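Local coordinates for protein neutral ceramidase (Pseudomonas aeruginosa, PDB 2ZWS) that hydrolyses the N-acyl linkage of ceramides to sphingosine and free fatty acid with a bound zinc ion, and also catalyses the reverse synthesis, at residues Leu185-Ala190 with Gly196-Phe201; Ala44-Glu49 with Ala139-Gly144; Val57-Asp62 with Arg132-Ala137. One frame throughout, in Å; residues are numbered along the deposited sequence.

Interaction 1: Leu185-Ala190 with Gly196-Phe201; sequences LSFVDA and GAISWF
Phe187 lies against Gly196 and reaches on to Ile198, and its side chain can be traced outward along the neighbouring strand. CB of Phe187 lies 3.6 Å from Gly196 O; with CG beside the backbone N (chi1 -63°), the ring extends so that CD1 stays equally close to that carbonyl oxygen, which sits at the ring edge in the ring plane. Farther out, CE1 comes 3.9 Å from Ile198 CD1, and CZ touches the same methyl. Ile198 CD1 lies at the ring edge, near its plane, and the two side chains cross obliquely.

Beneath these contacts, strands 181-189 and 194-200 form an antiparallel beta hairpin within the mixed sheet of the N-terminal ceramidase domain. Leu185 and Ile198 are a hydrogen-bonded pair: Leu185 N donates to Ile198 O over 2.9 Å, and Ile198 N returns a bond of the same length to Leu185 O. Phe187 N donates to Gly196 O, tilted 32° from the carbonyl plane, whereas the return bond from Gly196 N to Phe187 O is weak at 3.5 Å. Ser186 and Ala197 form the non-hydrogen-bonded pair between them, turned to the other face of the sheet. Leu185 CB meets the edge of the Trp200 indole, 3.7 Å from CZ3, while Ile198 CG2 covers part of one indole face. Phe7 and Phe45 extend the aromatic packing around Phe187.

Interaction 2: Ala44-Glu49 with Ala139-Gly144; sequences AFVIEE and ARLQPG
Chi1 of 176° swings CG1 of Val46 opposite its backbone N, and chi1 of -78° turns CG of Leu141 away from its carbonyl carbon; the two branched side chains then meet methyl to methyl, with Val46 CG1 3.9 Å from Leu141 CD2. They cross at about a right angle. Two residues along the same strand, Glu48 also points toward Leu141 and lays its aliphatic part against the leucine. Its CG is 4.1 Å from Leu141 CD2, while its carboxylate carbon CD lies 4.0 Å from Leu141 CD1. The leucine thus divides its branches: CD2 touches both the valine methyl and the glutamate CG, and CD1 lies against the carboxylate end.

No hydrogen bond joins the two segments, and the contact is purely van der Waals. The buried carboxylate of Glu48 is satisfied by other residues, OE1 in a salt bridge with Arg6 NE and OE2 in one with Arg55 NH2. These two positive charges would be expected to keep the group ionised beside its apolar neighbour.

Leu141 lies in the short connection between helix 120-138 and strand 142-152. It packs there onto strand 41-49, which pairs antiparallel with strands 5-13 and 55-61 on its two sides, while Ala137 near the end of the helix also touches Val46.

Interaction 3: Val57-Asp62 with Arg132-Ala137; sequences VYVNTD and RSIERA. With FMT (formic acid), chain E.
Asn60 ND2 donates a hydrogen bond of 2.8 Å to O2 of a formic acid molecule, moderately bent at 140°. Asn60 lies next to the last residue of strand 55-61, and helix 120-138 packs across one face of the mixed sheet of the N-terminal ceramidase domain, a helix-on-sheet packing. The formic acid probably came from the crystallisation liquor, but Asn60 is an inferred substrate-binding residue, so the site is consistent with a place where polar substrate atoms could be held. The asparagine carries its amide group opposite the backbone N (chi1 -163°), on the side of the strand away from the helix. Asp62 comes near the other end of the ligand, with OD1 2.9 Å from O1. Its second carboxylate oxygen, OD2, is gripped by Arg43 in a salt bridge and by the backbone N of Trp41, which together should fix the rotation of the group.

Where the strand meets the helix the contact is mainly apolar. The strand and helix segments approach to 9.8 Å between axes and run at 133° to each other. Val57 and Val59, alternate residues of the strand, both point at the helix and receive Ile134, whose side chain crosses each of theirs at about a right angle. Ile134 CG1 is the common point of contact, 3.7 Å from Val59 CG2 and 4.1 Å from Val57 CG2, and CD1 extends the contact along Val59. Ser133, the residue before Ile134, also points toward the strand, and touches Ala42 and Ala44 of the adjacent strand 41-49. The hydroxyl of Ser133 bonds back to the carbonyl oxygen of Ile130 in its own helix, and the same OG lies 3.8 Å from the CG1 methyl of Val59.

How the interactions relate
All three contacts are largely buried and share one mixed sheet, but they hold it differently. Interaction 1 lies within the sheet and depends on main-chain hydrogen bonds between hairpin strands. Interactions 2 and 3 depend on side-chain packing without a hydrogen bond between their protein segments, one from the loop after helix 120-138 and the other from the helix itself. Interaction 2 reaches nearest the surface, through the partly exposed Leu141. Strands 41-49 and 55-61 are neighbours, paired in the sheet by a backbone hydrogen bond between Phe45 and Tyr58. Phe45 and Tyr58 also pack against Ile198, joining interaction 1 to the others, while interaction 3 alone includes an inferred substrate-binding residue.

Interaction 1: Leu185-Ala190 with Gly196-Phe201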
loop_
_atom_site.group_PDB
_atom_site.type_symbol
_atom_site.label_atom_id
_atom_site.label_comp_id
_atom_site.label_asym_id
_atom_site.label_seq_id
_atom_site.Cartn_x
_atom_site.Cartn_y
_atom_site.Cartn_z
ATOM N N LEU A 185 -5.020 -17.008 -1.309
ATOM C CA LEU A 185 -6.406 -17.321 -0.923
ATOM C C LEU A 185 -7.315 -16.973 -2.109
ATOM O O LEU A 185 -7.404 -15.806 -2.519
ATOM C CB LEU A 185 -6.838 -16.534 0.327
ATOM C CG LEU A 185 -8.253 -16.805 0.886
ATOM C CD1 LEU A 185 -8.454 -18.249 1.298
ATOM C CD2 LEU A 185 -8.523 -15.918 2.085
ATOM N N SER A 186 -7.959 -18.005 -2.672
ATOM C CA SER A 186 -8.831 -17.762 -3.798
ATOM C C SER A 186 -10.280 -17.868 -3.396
ATOM O O SER A 186 -10.650 -18.644 -2.497
ATOM C CB SER A 186 -8.496 -18.681 -4.967
ATOM O OG SER A 186 -8.433 -20.030 -4.544
ATOM N N PHE A 187 -11.082 -17.038 -4.067
ATOM C CA PHE A 187 -12.498 -16.916 -3.800
ATOM C C PHE A 187 -13.261 -17.452 -4.999
ATOM O O PHE A 187 -13.249 -16.846 -6.081
ATOM C CB PHE A 187 -12.854 -15.461 -3.534
ATOM C CG PHE A 187 -12.187 -14.894 -2.325
ATOM C CD1 PHE A 187 -10.852 -14.476 -2.373
ATOM C CD2 PHE A 187 -12.869 -14.817 -1.116
ATOM C CE1 PHE A 187 -10.213 -13.954 -1.234
ATOM C CE2 PHE A 187 -12.254 -14.269 0.026
ATOM C CZ PHE A 187 -10.917 -13.861 -0.030
ATOM N N VAL A 188 -13.922 -18.586 -4.789
ATOM C CA VAL A 188 -14.556 -19.320 -5.903
ATOM C C VAL A 188 -16.069 -19.215 -5.733
ATOM O O VAL A 188 -16.606 -19.536 -4.663
ATOM C CB VAL A 188 -14.059 -20.792 -5.950
ATOM C CG1 VAL A 188 -14.848 -21.637 -6.974
ATOM C CG2 VAL A 188 -12.548 -20.859 -6.245
ATOM N N ASP A 189 -16.760 -18.739 -6.767
ATOM C CA ASP A 189 -18.193 -18.515 -6.677
ATOM C C ASP A 189 -19.023 -19.804 -6.880
ATOM O O ASP A 189 -18.475 -20.884 -7.135
ATOM C CB ASP A 189 -18.616 -17.381 -7.618
ATOM C CG ASP A 189 -18.510 -17.749 -9.089
ATOM O OD1 ASP A 189 -18.417 -18.961 -9.437
ATOM O OD2 ASP A 189 -18.555 -16.798 -9.910
ATOM N N ALA A 190 -20.345 -19.663 -6.788
ATOM C CA ALA A 190 -21.276 -20.781 -6.912
ATOM C C ALA A 190 -21.239 -21.464 -8.283
ATOM O O ALA A 190 -21.845 -22.527 -8.454
ATOM C CB ALA A 190 -22.670 -20.290 -6.607
ATOM N N GLY A 196 -12.112 -13.778 -7.258
ATOM C CA GLY A 196 -11.094 -12.848 -6.770
ATOM C C GLY A 196 -10.044 -13.661 -6.041
ATOM O O GLY A 196 -10.195 -14.889 -5.864
ATOM N N ALA A 197 -8.993 -12.978 -5.589
ATOM C CA ALA A 197 -7.878 -13.654 -4.947
ATOM C C ALA A 197 -7.027 -12.672 -4.180
ATOM O O ALA A 197 -6.903 -11.510 -4.566
ATOM C CB ALA A 197 -7.036 -14.392 -5.979
ATOM N N ILE A 198 -6.401 -13.175 -3.128
ATOM C CA ILE A 198 -5.365 -12.427 -2.407
ATOM C C ILE A 198 -4.069 -13.242 -2.494
ATOM O O ILE A 198 -4.047 -14.420 -2.117
ATOM C CB ILE A 198 -5.719 -12.209 -0.908
ATOM C CG1 ILE A 198 -7.111 -11.551 -0.733
ATOM C CG2 ILE A 198 -4.588 -11.421 -0.205
ATOM C CD1 ILE A 198 -7.679 -11.754 0.675
ATOM N N SER A 199 -3.021 -12.607 -3.013
ATOM C CA SER A 199 -1.662 -13.192 -3.058
ATOM C C SER A 199 -0.782 -12.531 -1.986
ATOM O O SER A 199 -0.773 -11.297 -1.862
ATOM C CB SER A 199 -1.023 -12.949 -4.438
ATOM O OG SER A 199 0.397 -12.990 -4.385
ATOM N N TRP A 200 -0.060 -13.338 -1.199
ATOM C CA TRP A 200 0.903 -12.790 -0.226
ATOM C C TRP A 200 2.295 -13.217 -0.645
ATOM O O TRP A 200 2.577 -14.417 -0.796
ATOM C CB TRP A 200 0.671 -13.335 1.187
ATOM C CG TRP A 200 -0.546 -12.804 1.876
ATOM C CD1 TRP A 200 -0.615 -11.691 2.658
ATOM C CD2 TRP A 200 -1.860 -13.396 1.898
ATOM N NE1 TRP A 200 -1.891 -11.529 3.153
ATOM C CE2 TRP A 200 -2.678 -12.563 2.712
ATOM C CE3 TRP A 200 -2.427 -14.556 1.320
ATOM C CZ2 TRP A 200 -4.026 -12.839 2.967
ATOM C CZ3 TRP A 200 -3.797 -14.826 1.567
ATOM C CH2 TRP A 200 -4.578 -13.959 2.388
ATOM N N PHE A 201 3.164 -12.241 -0.840
ATOM C CA PHE A 201 4.546 -12.513 -1.251
ATOM C C PHE A 201 5.394 -11.287 -0.892
ATOM O O PHE A 201 4.975 -10.168 -1.184
ATOM C CB PHE A 201 4.639 -12.787 -2.760
ATOM C CG PHE A 201 6.046 -12.914 -3.253
ATOM C CD1 PHE A 201 6.628 -11.879 -3.974
ATOM C CD2 PHE A 201 6.788 -14.085 -3.032
ATOM C CE1 PHE A 201 7.947 -11.965 -4.424
ATOM C CE2 PHE A 201 8.133 -14.184 -3.472
ATOM C CZ PHE A 201 8.706 -13.130 -4.184
#

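Interaction 2: Ala44-Glu49 with Ala139-Gly144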
loop_
_atom_site.group_PDB
_atom_site.type_symbol
_atom_site.label_atom_id
_atom_site.label_comp_id
_atom_site.label_asym_id
_atom_site.label_seq_id
_atom_site.Cartn_x
_atom_site.Cartn_y
_atom_site.Cartn_z
ATOM N N ALA A 44 -11.230 -4.700 -0.891
ATOM C CA ALA A 44 -11.818 -5.257 0.332
ATOM C C ALA A 44 -12.394 -6.626 0.091
ATOM O O ALA A 44 -13.068 -6.858 -0.944
ATOM C CB ALA A 44 -12.921 -4.344 0.857
ATOM N N PHE A 45 -12.187 -7.503 1.075
ATOM C CA PHE A 45 -12.633 -8.900 0.975
ATOM C C PHE A 45 -13.385 -9.179 2.255
ATOM O O PHE A 45 -12.787 -9.293 3.326
ATOM C CB PHE A 45 -11.432 -9.847 0.864
ATOM C CG PHE A 45 -10.593 -9.596 -0.351
ATOM C CD1 PHE A 45 -9.717 -8.501 -0.399
ATOM C CD2 PHE A 45 -10.712 -10.419 -1.480
ATOM C CE1 PHE A 45 -8.941 -8.261 -1.533
ATOM C CE2 PHE A 45 -9.928 -10.177 -2.629
ATOM C CZ PHE A 45 -9.046 -9.109 -2.645
ATOM N N VAL A 46 -14.703 -9.238 2.129
ATOM C CA VAL A 46 -15.554 -9.578 3.269
ATOM C C VAL A 46 -15.796 -11.068 3.231
ATOM O O VAL A 46 -16.157 -11.585 2.167
ATOM C CB VAL A 46 -16.941 -8.839 3.171
ATOM C CG1 VAL A 46 -17.838 -9.276 4.299
ATOM C CG2 VAL A 46 -16.733 -7.343 3.248
ATOM N N ILE A 47 -15.605 -11.751 4.362
ATOM C CA ILE A 47 -15.851 -13.192 4.423
ATOM C C ILE A 47 -16.794 -13.482 5.566
ATOM O O ILE A 47 -16.610 -12.977 6.665
ATOM C CB ILE A 47 -14.539 -13.987 4.659
ATOM C CG1 ILE A 47 -13.479 -13.605 3.620
ATOM C CG2 ILE A 47 -14.809 -15.507 4.646
ATOM C CD1 ILE A 47 -12.096 -14.126 3.980
ATOM N N GLU A 48 -17.805 -14.296 5.314
ATOM C CA GLU A 48 -18.759 -14.653 6.359
ATOM C C GLU A 48 -18.895 -16.151 6.422
ATOM O O GLU A 48 -18.920 -16.831 5.394
ATOM C CB GLU A 48 -20.157 -14.144 6.045
ATOM C CG GLU A 48 -20.341 -12.689 5.894
ATOM C CD GLU A 48 -21.800 -12.292 6.112
ATOM O OE1 GLU A 48 -22.731 -12.980 5.595
ATOM O OE2 GLU A 48 -22.019 -11.279 6.799
ATOM N N GLU A 49 -19.009 -16.668 7.633
ATOM C CA GLU A 49 -19.205 -18.091 7.803
ATOM C C GLU A 49 -20.702 -18.307 7.643
ATOM O O GLU A 49 -21.499 -17.626 8.272
ATOM C CB GLU A 49 -18.720 -18.502 9.194
ATOM C CG GLU A 49 -18.217 -19.929 9.296
ATOM C CD GLU A 49 -17.974 -20.348 10.735
ATOM O OE1 GLU A 49 -17.626 -19.480 11.605
ATOM O OE2 GLU A 49 -18.134 -21.564 10.994
ATOM N N ALA A 139 -22.001 -5.082 -0.116
ATOM C CA ALA A 139 -23.214 -5.033 -0.969
ATOM C C ALA A 139 -23.173 -6.107 -2.064
ATOM O O ALA A 139 -24.157 -6.289 -2.815
ATOM C CB ALA A 139 -23.350 -3.650 -1.596
ATOM N N ARG A 140 -22.057 -6.831 -2.159
ATOM C CA ARG A 140 -21.862 -7.851 -3.188
ATOM C C ARG A 140 -21.643 -9.249 -2.592
ATOM O O ARG A 140 -21.084 -10.134 -3.239
ATOM C CB ARG A 140 -20.701 -7.458 -4.115
ATOM C CG ARG A 140 -20.990 -6.189 -4.926
ATOM C CD ARG A 140 -19.742 -5.624 -5.560
ATOM N NE ARG A 140 -20.048 -4.504 -6.460
ATOM C CZ ARG A 140 -20.469 -3.294 -6.072
ATOM N NH1 ARG A 140 -20.691 -3.011 -4.790
ATOM N NH2 ARG A 140 -20.720 -2.362 -6.991
ATOM N N LEU A 141 -22.128 -9.464 -1.373
ATOM C CA LEU A 141 -21.966 -10.771 -0.747
ATOM C C LEU A 141 -22.607 -11.870 -1.592
ATOM O O LEU A 141 -23.704 -11.684 -2.136
ATOM C CB LEU A 141 -22.485 -10.789 0.694
ATOM C CG LEU A 141 -21.553 -10.145 1.741
ATOM C CD1 LEU A 141 -22.321 -9.769 3.004
ATOM C CD2 LEU A 141 -20.413 -11.080 2.076
ATOM N N GLN A 142 -21.915 -12.996 -1.709
ATOM C CA GLN A 142 -22.393 -14.144 -2.504
ATOM C C GLN A 142 -21.866 -15.443 -1.890
ATOM O O GLN A 142 -20.795 -15.466 -1.313
ATOM C CB GLN A 142 -21.887 -14.027 -3.955
ATOM C CG GLN A 142 -20.360 -13.926 -4.065
ATOM C CD GLN A 142 -19.880 -13.714 -5.483
ATOM O OE1 GLN A 142 -19.171 -12.751 -5.781
ATOM N NE2 GLN A 142 -20.266 -14.608 -6.364
ATOM N N PRO A 143 -22.610 -16.548 -2.029
ATOM C CA PRO A 143 -22.109 -17.827 -1.536
ATOM C C PRO A 143 -20.912 -18.334 -2.327
ATOM O O PRO A 143 -20.840 -18.148 -3.536
ATOM C CB PRO A 143 -23.292 -18.782 -1.746
ATOM C CG PRO A 143 -24.158 -18.125 -2.708
ATOM C CD PRO A 143 -23.945 -16.657 -2.639
ATOM N N GLY A 144 -19.990 -19.008 -1.656
ATOM C CA GLY A 144 -18.829 -19.514 -2.350
ATOM C C GLY A 144 -17.951 -20.386 -1.494
ATOM O O GLY A 144 -18.284 -20.734 -0.330
#

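Interaction 3: Val57-Asp62 with Arg132-Ala137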
loop_
_atom_site.group_PDB
_atom_site.type_symbol
_atom_site.label_atom_id
_atom_site.label_comp_id
_atom_site.label_asym_id
_atom_site.label_seq_id
_atom_site.Cartn_x
_atom_site.Cartn_y
_atom_site.Cartn_z
ATOM N N VAL A 57 -13.437 -8.726 7.638
ATOM C CA VAL A 57 -13.076 -8.006 6.415
ATOM C C VAL A 57 -11.569 -7.702 6.412
ATOM O O VAL A 57 -10.991 -7.222 7.405
ATOM C CB VAL A 57 -13.979 -6.748 6.164
ATOM C CG1 VAL A 57 -13.876 -5.734 7.298
ATOM C CG2 VAL A 57 -13.659 -6.116 4.808
ATOM N N TYR A 58 -10.954 -8.016 5.273
ATOM C CA TYR A 58 -9.553 -7.729 5.010
ATOM C C TYR A 58 -9.480 -6.741 3.842
ATOM O O TYR A 58 -10.158 -6.929 2.828
ATOM C CB TYR A 58 -8.819 -9.036 4.638
ATOM C CG TYR A 58 -7.436 -8.826 4.112
ATOM C CD1 TYR A 58 -7.193 -8.693 2.738
ATOM C CD2 TYR A 58 -6.369 -8.742 4.993
ATOM C CE1 TYR A 58 -5.915 -8.474 2.243
ATOM C CE2 TYR A 58 -5.059 -8.544 4.521
ATOM C CZ TYR A 58 -4.850 -8.401 3.149
ATOM O OH TYR A 58 -3.568 -8.197 2.688
ATOM N N VAL A 59 -8.755 -5.638 4.045
ATOM C CA VAL A 59 -8.593 -4.642 2.989
ATOM C C VAL A 59 -7.118 -4.458 2.684
ATOM O O VAL A 59 -6.323 -4.198 3.603
ATOM C CB VAL A 59 -9.243 -3.244 3.367
ATOM C CG1 VAL A 59 -9.162 -2.291 2.200
ATOM C CG2 VAL A 59 -10.714 -3.394 3.840
ATOM N N ASN A 60 -6.730 -4.641 1.421
ATOM C CA ASN A 60 -5.357 -4.324 1.040
ATOM C C ASN A 60 -5.353 -3.029 0.212
ATOM O O ASN A 60 -6.222 -2.831 -0.640
ATOM C CB ASN A 60 -4.693 -5.470 0.242
ATOM C CG ASN A 60 -3.178 -5.355 0.194
ATOM O OD1 ASN A 60 -2.506 -5.164 1.215
ATOM N ND2 ASN A 60 -2.644 -5.530 -0.987
ATOM N N THR A 61 -4.425 -2.124 0.527
ATOM C CA THR A 61 -4.419 -0.788 -0.045
ATOM C C THR A 61 -3.127 -0.497 -0.824
ATOM O O THR A 61 -2.006 -0.890 -0.407
ATOM C CB THR A 61 -4.576 0.289 1.076
ATOM O OG1 THR A 61 -3.449 0.225 1.981
ATOM C CG2 THR A 61 -5.933 0.108 1.840
ATOM N N ASP A 62 -3.284 0.217 -1.940
ATOM C CA ASP A 62 -2.148 0.663 -2.742
ATOM C C ASP A 62 -1.462 1.910 -2.108
ATOM O O ASP A 62 -1.463 2.998 -2.701
ATOM C CB ASP A 62 -2.596 0.985 -4.179
ATOM C CG ASP A 62 -3.017 -0.238 -4.991
ATOM O OD1 ASP A 62 -2.334 -1.283 -4.945
ATOM O OD2 ASP A 62 -4.003 -0.122 -5.757
ATOM N N ARG A 132 -15.397 3.119 1.484
ATOM C CA ARG A 132 -16.207 2.849 0.285
ATOM C C ARG A 132 -15.924 1.438 -0.239
ATOM O O ARG A 132 -16.808 0.744 -0.694
ATOM C CB ARG A 132 -15.873 3.882 -0.778
ATOM C CG ARG A 132 -16.823 3.899 -1.974
ATOM C CD ARG A 132 -16.409 4.992 -3.034
ATOM N NE ARG A 132 -15.873 6.198 -2.393
ATOM C CZ ARG A 132 -14.610 6.639 -2.476
ATOM N NH1 ARG A 132 -13.685 6.042 -3.269
ATOM N NH2 ARG A 132 -14.283 7.719 -1.768
ATOM N N SER A 133 -14.677 0.975 -0.128
ATOM C CA SER A 133 -14.353 -0.390 -0.637
ATOM C C SER A 133 -15.105 -1.463 0.170
ATOM O O SER A 133 -15.589 -2.466 -0.393
ATOM C CB SER A 133 -12.834 -0.638 -0.666
ATOM O OG SER A 133 -12.327 -0.839 0.627
ATOM N N ILE A 134 -15.246 -1.236 1.480
ATOM C CA ILE A 134 -15.946 -2.176 2.358
ATOM C C ILE A 134 -17.429 -2.131 2.085
ATOM O O ILE A 134 -18.070 -3.176 2.005
ATOM C CB ILE A 134 -15.624 -1.874 3.842
ATOM C CG1 ILE A 134 -14.130 -2.123 4.154
ATOM C CG2 ILE A 134 -16.447 -2.750 4.821
ATOM C CD1 ILE A 134 -13.629 -1.515 5.521
ATOM N N GLU A 135 -17.961 -0.930 1.891
ATOM C CA GLU A 135 -19.372 -0.762 1.531
ATOM C C GLU A 135 -19.696 -1.500 0.239
ATOM O O GLU A 135 -20.748 -2.170 0.127
ATOM C CB GLU A 135 -19.670 0.719 1.385
ATOM C CG GLU A 135 -19.641 1.424 2.704
ATOM C CD GLU A 135 -19.948 2.909 2.563
ATOM O OE1 GLU A 135 -19.635 3.505 1.508
ATOM O OE2 GLU A 135 -20.489 3.478 3.523
ATOM N N ARG A 136 -18.802 -1.381 -0.745
ATOM C CA ARG A 136 -19.003 -2.061 -2.012
ATOM C C ARG A 136 -18.920 -3.568 -1.850
ATOM O O ARG A 136 -19.738 -4.292 -2.405
ATOM C CB ARG A 136 -18.030 -1.577 -3.083
ATOM C CG ARG A 136 -18.292 -0.140 -3.440
ATOM C CD ARG A 136 -17.233 0.441 -4.356
ATOM N NE ARG A 136 -17.716 1.691 -4.954
ATOM C CZ ARG A 136 -17.009 2.440 -5.801
ATOM N NH1 ARG A 136 -15.770 2.093 -6.133
ATOM N NH2 ARG A 136 -17.540 3.554 -6.307
ATOM N N ALA A 137 -17.937 -4.036 -1.088
ATOM C CA ALA A 137 -17.784 -5.453 -0.841
ATOM C C ALA A 137 -18.989 -6.056 -0.136
ATOM O O ALA A 137 -19.484 -7.096 -0.556
ATOM C CB ALA A 137 -16.496 -5.745 -0.076
HETATM C C FMT E . -2.631 -5.084 -4.669
HETATM O O1 FMT E . -2.241 -4.139 -5.433
HETATM O O2 FMT E . -3.422 -5.086 -3.674
#